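Local coordinates for protein 3-oxoadipate enol-lactonase (Burkholderia xenovorans, PDB 2XUA) that probably hydrolyses the enol-lactone of 3-oxoadipate in the bacterial breakdown of catechol, as an alpha/beta hydrolase with a divergent cap, at residues G214-A219 and E239-H244; W158-Y163 and N247-D252. All coordinates share one frame; numbering follows the deposited sequence.

In the fold
From the N terminus the chain first lays down most of the central sheet, up to strand 117-123, and then leaves it for helices that include 132-145, 147-154, 161-166 and 168-179, an insertion before strand 209-214 consistent with the cap domain. W158-Y163 sits within it, and contact 2 closes a long loop by joining this cap to N247-D252 of the hydrolase core, where helix 246-249 gives way to helix 251-263. Inside this loop lies contact 1, a smaller closure between the ends of the neighbouring strands 209-214 and 236-240, with helix 222-231 in between. The centres of the two contacts lie about 9 Å apart. H244 and W158 meet where the contacts touch, and both contacts reach the bound laevulinic acid.

Contact 1 (G214-A219 and E239-H244); sequences GTHDLA and ELDASH. With SHF (laevulinic acid), chain C.
The imidazole of H244 has the methyl of A219 over one face, CB standing 3.8 Å from the ring centroid and almost on the ring normal, a CH-pi contact. At its edge, in the ring plane, is the carboxylate of D217: ND1 gives a nearly straight hydrogen bond to OD2 (2.8 Å, 169°), arriving on the syn side but well out of the carboxylate plane. The imidazole of H216 has T215 OG1 over one face, offset toward the rim, and its own carboxylate at the edge, where NE2 donates a more bent hydrogen bond to D241 OD1 at 2.7 Å, with ring and carboxylate planes 52° apart. Both loops follow parallel strands of an alpha/beta hydrolase sheet, and D217 and H244 are consistent with the acid and base of a Ser-His-Asp triad whose nucleophile would be S100. D217 CG lies anti to its backbone N (chi1 -169°), which carries the carboxylate across to H244; OD1 also accepts from A220 N. The backbones themselves are joined twice, T215 N to L240 O at 3.0 Å and H216 N to A242 O at 2.9 Å. L240 O takes a second N-H, from A242. On the ligand side, A219 CB comes within 3.5 Å of laevulinic acid O1.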
loop_
_atom_site.group_PDB
_atom_site.type_symbol
_atom_site.label_atom_id
_atom_site.label_comp_id
_atom_site.label_asym_id
_atom_site.label_seq_id
_atom_site.Cartn_x
_atom_site.Cartn_y
_atom_site.Cartn_z
ATOM N N GLY B 214 6.428 20.658 -9.960
ATOM C CA GLY B 214 5.053 20.585 -10.484
ATOM C C GLY B 214 4.538 22.024 -10.627
ATOM O O GLY B 214 4.667 22.857 -9.711
ATOM N N THR B 215 3.968 22.356 -11.756
ATOM C CA THR B 215 3.601 23.782 -11.896
ATOM C C THR B 215 2.548 24.205 -10.879
ATOM O O THR B 215 2.531 25.355 -10.482
ATOM C CB THR B 215 3.236 24.236 -13.371
ATOM O OG1 THR B 215 1.954 24.918 -13.437
ATOM C CG2 THR B 215 3.338 23.173 -14.326
ATOM N N HIS B 216 1.738 23.244 -10.402
ATOM C CA HIS B 216 0.703 23.526 -9.416
ATOM C C HIS B 216 1.077 23.224 -7.982
ATOM O O HIS B 216 0.244 23.350 -7.093
ATOM C CB HIS B 216 -0.645 22.838 -9.829
ATOM C CG HIS B 216 -0.946 22.978 -11.285
ATOM N ND1 HIS B 216 -1.262 24.197 -11.874
ATOM C CD2 HIS B 216 -0.923 22.066 -12.290
ATOM C CE1 HIS B 216 -1.421 24.017 -13.176
ATOM N NE2 HIS B 216 -1.237 22.736 -13.451
ATOM N N ASP B 217 2.328 22.839 -7.732
ATOM C CA ASP B 217 2.802 22.520 -6.386
ATOM C C ASP B 217 2.974 23.830 -5.567
ATOM O O ASP B 217 3.701 24.726 -5.970
ATOM C CB ASP B 217 4.140 21.763 -6.576
ATOM C CG ASP B 217 4.652 21.141 -5.354
ATOM O OD1 ASP B 217 4.241 21.496 -4.214
ATOM O OD2 ASP B 217 5.552 20.285 -5.528
ATOM N N LEU B 218 2.301 23.924 -4.422
ATOM C CA LEU B 218 2.399 25.072 -3.541
ATOM C C LEU B 218 3.263 24.705 -2.362
ATOM O O LEU B 218 3.827 25.577 -1.696
ATOM C CB LEU B 218 1.001 25.517 -3.061
ATOM C CG LEU B 218 0.138 26.165 -4.141
ATOM C CD1 LEU B 218 -1.261 26.466 -3.588
ATOM C CD2 LEU B 218 0.866 27.458 -4.686
ATOM N N ALA B 219 3.404 23.413 -2.128
ATOM C CA ALA B 219 4.178 22.952 -1.016
ATOM C C ALA B 219 5.681 23.093 -1.318
ATOM O O ALA B 219 6.475 23.401 -0.433
ATOM C CB ALA B 219 3.811 21.533 -0.738
ATOM N N GLU B 239 9.655 20.692 -15.557
ATOM C CA GLU B 239 8.462 21.062 -14.860
ATOM C C GLU B 239 7.321 20.256 -15.461
ATOM O O GLU B 239 7.166 20.197 -16.667
ATOM C CB GLU B 239 8.219 22.593 -14.953
ATOM C CG GLU B 239 7.004 23.044 -14.208
ATOM C CD GLU B 239 6.878 24.570 -14.183
ATOM O OE1 GLU B 239 7.895 25.237 -13.983
ATOM O OE2 GLU B 239 5.768 25.078 -14.381
ATOM N N LEU B 240 6.569 19.584 -14.603
ATOM C CA LEU B 240 5.483 18.760 -15.035
ATOM C C LEU B 240 4.157 19.392 -14.673
ATOM O O LEU B 240 4.065 20.073 -13.663
ATOM C CB LEU B 240 5.584 17.396 -14.336
ATOM C CG LEU B 240 6.834 16.570 -14.590
ATOM C CD1 LEU B 240 6.722 15.302 -13.672
ATOM C CD2 LEU B 240 6.930 16.164 -16.083
ATOM N N ASP B 241 3.153 19.159 -15.507
ATOM C CA ASP B 241 1.786 19.627 -15.250
ATOM C C ASP B 241 1.087 18.863 -14.119
ATOM O O ASP B 241 0.130 18.115 -14.345
ATOM C CB ASP B 241 0.942 19.565 -16.524
ATOM C CG ASP B 241 -0.414 20.319 -16.383
ATOM O OD1 ASP B 241 -0.708 20.959 -15.351
ATOM O OD2 ASP B 241 -1.169 20.265 -17.335
ATOM N N ALA B 242 1.559 19.112 -12.903
ATOM C CA ALA B 242 1.089 18.381 -11.756
ATOM C C ALA B 242 1.246 19.259 -10.529
ATOM O O ALA B 242 1.810 20.353 -10.587
ATOM C CB ALA B 242 1.880 17.050 -11.614
ATOM N N SER B 243 0.694 18.808 -9.428
ATOM C CA SER B 243 0.901 19.434 -8.130
ATOM C C SER B 243 2.067 18.682 -7.461
ATOM O O SER B 243 3.046 18.311 -8.131
ATOM C CB SER B 243 -0.401 19.371 -7.325
ATOM O OG SER B 243 -0.221 19.980 -6.049
ATOM N N HIS B 244 1.930 18.384 -6.180
ATOM C CA HIS B 244 3.064 18.072 -5.352
ATOM C C HIS B 244 3.533 16.589 -5.509
ATOM O O HIS B 244 4.727 16.316 -5.456
ATOM C CB HIS B 244 2.717 18.424 -3.918
ATOM C CG HIS B 244 3.843 18.257 -2.952
ATOM N ND1 HIS B 244 5.090 18.830 -3.149
ATOM C CD2 HIS B 244 3.902 17.612 -1.756
ATOM C CE1 HIS B 244 5.860 18.551 -2.106
ATOM N NE2 HIS B 244 5.165 17.815 -1.246
HETATM C C4 SHF C . 3.181 16.368 3.839
HETATM C C5 SHF C . 3.899 15.568 2.744
HETATM C C3 SHF C . 3.252 17.904 3.839
HETATM C C2 SHF C . 3.550 18.642 2.508
HETATM C C1 SHF C . 3.005 20.132 2.514
HETATM O O4 SHF C . 2.505 15.773 4.698
HETATM O O1 SHF C . 1.897 20.265 1.962
HETATM O OH1 SHF C . 3.698 21.110 2.959
#

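Contact 2 (W158-Y163 and N247-D252); sequences WFTADY and NIERAD. With SHF (laevulinic acid), chain C.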
loop_
_atom_site.group_PDB
_atom_site.type_symbol
_atom_site.label_atom_id
_atom_site.label_comp_id
_atom_site.label_asym_id
_atom_site.label_seq_id
_atom_site.Cartn_x
_atom_site.Cartn_y
_atom_site.Cartn_z
ATOM N N TRP B 158 -1.621 17.897 -2.618
ATOM C CA TRP B 158 -0.786 16.885 -3.288
ATOM C C TRP B 158 -1.242 16.618 -4.700
ATOM O O TRP B 158 -0.448 16.199 -5.526
ATOM C CB TRP B 158 -0.878 15.569 -2.508
ATOM C CG TRP B 158 -0.073 15.567 -1.240
ATOM C CD1 TRP B 158 0.562 16.629 -0.614
ATOM C CD2 TRP B 158 0.179 14.410 -0.432
ATOM N NE1 TRP B 158 1.164 16.184 0.563
ATOM C CE2 TRP B 158 0.946 14.823 0.675
ATOM C CE3 TRP B 158 -0.204 13.064 -0.541
ATOM C CZ2 TRP B 158 1.341 13.940 1.662
ATOM C CZ3 TRP B 158 0.212 12.178 0.420
ATOM C CH2 TRP B 158 0.967 12.624 1.530
ATOM N N PHE B 159 -2.528 16.839 -4.994
ATOM C CA PHE B 159 -3.028 16.581 -6.354
ATOM C C PHE B 159 -3.877 17.725 -6.791
ATOM O O PHE B 159 -4.470 18.370 -5.913
ATOM C CB PHE B 159 -3.903 15.304 -6.334
ATOM C CG PHE B 159 -3.143 14.074 -5.898
ATOM C CD1 PHE B 159 -2.224 13.477 -6.734
ATOM C CD2 PHE B 159 -3.319 13.557 -4.631
ATOM C CE1 PHE B 159 -1.497 12.325 -6.347
ATOM C CE2 PHE B 159 -2.604 12.415 -4.233
ATOM C CZ PHE B 159 -1.693 11.779 -5.137
ATOM N N THR B 160 -3.975 17.983 -8.103
ATOM C CA THR B 160 -4.954 18.991 -8.568
ATOM C C THR B 160 -6.358 18.460 -8.258
ATOM O O THR B 160 -6.539 17.236 -8.050
ATOM C CB THR B 160 -4.804 19.286 -10.074
ATOM O OG1 THR B 160 -5.036 18.069 -10.811
ATOM C CG2 THR B 160 -3.375 19.801 -10.350
ATOM N N ALA B 161 -7.311 19.375 -8.098
ATOM C CA ALA B 161 -8.730 19.032 -7.899
ATOM C C ALA B 161 -9.212 18.033 -8.944
ATOM O O ALA B 161 -9.981 17.100 -8.642
ATOM C CB ALA B 161 -9.629 20.310 -7.961
ATOM N N ASP B 162 -8.795 18.231 -10.174
ATOM C CA ASP B 162 -9.328 17.402 -11.238
ATOM C C ASP B 162 -8.806 15.964 -11.085
ATOM O O ASP B 162 -9.543 15.013 -11.294
ATOM C CB ASP B 162 -8.843 17.933 -12.573
ATOM C CG ASP B 162 -9.264 17.045 -13.759
ATOM O OD1 ASP B 162 -10.472 16.702 -13.904
ATOM O OD2 ASP B 162 -8.372 16.701 -14.552
ATOM N N TYR B 163 -7.523 15.808 -10.781
ATOM C CA TYR B 163 -6.979 14.446 -10.622
ATOM C C TYR B 163 -7.705 13.783 -9.489
ATOM O O TYR B 163 -7.996 12.590 -9.557
ATOM C CB TYR B 163 -5.479 14.488 -10.319
ATOM C CG TYR B 163 -4.889 13.094 -10.160
ATOM C CD1 TYR B 163 -4.423 12.418 -11.244
ATOM C CD2 TYR B 163 -4.829 12.479 -8.923
ATOM C CE1 TYR B 163 -3.931 11.114 -11.127
ATOM C CE2 TYR B 163 -4.367 11.182 -8.794
ATOM C CZ TYR B 163 -3.902 10.520 -9.917
ATOM O OH TYR B 163 -3.422 9.256 -9.829
ATOM N N ASN B 247 4.903 12.285 -9.336
ATOM C CA ASN B 247 5.209 10.924 -9.864
ATOM C C ASN B 247 3.941 10.043 -9.936
ATOM O O ASN B 247 3.935 8.982 -10.585
ATOM C CB ASN B 247 6.232 10.227 -8.958
ATOM C CG ASN B 247 5.628 9.821 -7.653
ATOM O OD1 ASN B 247 5.170 10.685 -6.900
ATOM N ND2 ASN B 247 5.558 8.493 -7.389
ATOM N N ILE B 248 2.902 10.437 -9.215
ATOM C CA ILE B 248 1.576 9.844 -9.358
ATOM C C ILE B 248 0.677 10.530 -10.365
ATOM O O ILE B 248 0.202 9.904 -11.313
ATOM C CB ILE B 248 0.889 9.719 -8.018
ATOM C CG1 ILE B 248 1.597 8.612 -7.263
ATOM C CG2 ILE B 248 -0.595 9.235 -8.192
ATOM C CD1 ILE B 248 1.124 8.480 -5.851
ATOM N N GLU B 249 0.438 11.823 -10.169
ATOM C CA GLU B 249 -0.409 12.550 -11.097
ATOM C C GLU B 249 0.095 12.538 -12.558
ATOM O O GLU B 249 -0.700 12.452 -13.469
ATOM C CB GLU B 249 -0.710 13.985 -10.559
ATOM C CG GLU B 249 -1.618 14.770 -11.542
ATOM C CD GLU B 249 -2.356 15.928 -10.829
ATOM O OE1 GLU B 249 -2.210 16.034 -9.564
ATOM O OE2 GLU B 249 -3.060 16.702 -11.536
ATOM N N ARG B 250 1.400 12.664 -12.802
ATOM C CA ARG B 250 1.914 12.581 -14.134
ATOM C C ARG B 250 2.928 11.476 -14.137
ATOM O O ARG B 250 4.102 11.696 -14.522
ATOM C CB ARG B 250 2.724 13.819 -14.484
ATOM C CG ARG B 250 2.011 15.080 -14.741
ATOM C CD ARG B 250 0.722 14.922 -15.316
ATOM N NE ARG B 250 0.752 15.266 -16.701
ATOM C CZ ARG B 250 -0.217 15.919 -17.338
ATOM N NH1 ARG B 250 -1.321 16.306 -16.718
ATOM N NH2 ARG B 250 -0.067 16.176 -18.637
ATOM N N ALA B 251 2.502 10.283 -13.744
ATOM C CA ALA B 251 3.403 9.108 -13.640
ATOM C C ALA B 251 4.210 8.841 -14.878
ATOM O O ALA B 251 5.423 8.717 -14.835
ATOM C CB ALA B 251 2.598 7.883 -13.240
ATOM N N ASP B 252 3.534 8.765 -16.029
ATOM C CA ASP B 252 4.244 8.398 -17.221
ATOM C C ASP B 252 5.363 9.354 -17.610
ATOM O O ASP B 252 6.471 8.894 -17.937
ATOM C CB ASP B 252 3.268 8.100 -18.376
ATOM C CG ASP B 252 3.979 7.391 -19.529
ATOM O OD1 ASP B 252 4.526 8.109 -20.377
ATOM O OD2 ASP B 252 4.066 6.144 -19.531
HETATM C C4 SHF C . 3.181 16.368 3.839
HETATM C C5 SHF C . 3.899 15.568 2.744
HETATM C C3 SHF C . 3.252 17.904 3.839
HETATM C C2 SHF C . 3.550 18.642 2.508
HETATM C C1 SHF C . 3.005 20.132 2.514
HETATM O O4 SHF C . 2.505 15.773 4.698
HETATM O O1 SHF C . 1.897 20.265 1.962
HETATM O OH1 SHF C . 3.698 21.110 2.959
HETATM O O HOH W 1 0.065 16.286 -8.310
#
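The carboxylate of E249 is gripped by T160 at both oxygens. OE1 accepts the backbone N-H of T160 through its syn lone pair (3.0 Å), while OE2 takes the hydroxyl OG1 at 2.5 Å, on the syn side and 20° out of the carboxylate plane. With chi1 at 61°, T160 OG1 lies between the backbone N and the carbonyl carbon; from there it also accepts a weak bond from Y163 N. T160 is thus the N-cap of helix 161-166, and the glutamate from the end of helix 246-249 meets that helix at its start, joining what is probably the cap domain to the hydrolase core. The tight part lies around the E249 stem. E249 CG, anti to the backbone N (chi1 -180°), sends the extended chain past the Y163 ring, whose face has E249 CA over it, 4.2 Å from the centroid, and past F159, which has OE1 at its edge. I248 CG2 fills in beside both aromatics, 3.7 Å from F159 CE1 and 3.3 Å from Y163 OH. Packing is looser toward W158, which buries almost nothing against 247-252 and is joined to E249 through a water, donating to W158 O at 2.8 Å and to E249 OE1 at 2.6 Å. The W158 ring instead reaches the ligand pocket, its CZ2 3.2 Å from laevulinic acid C5.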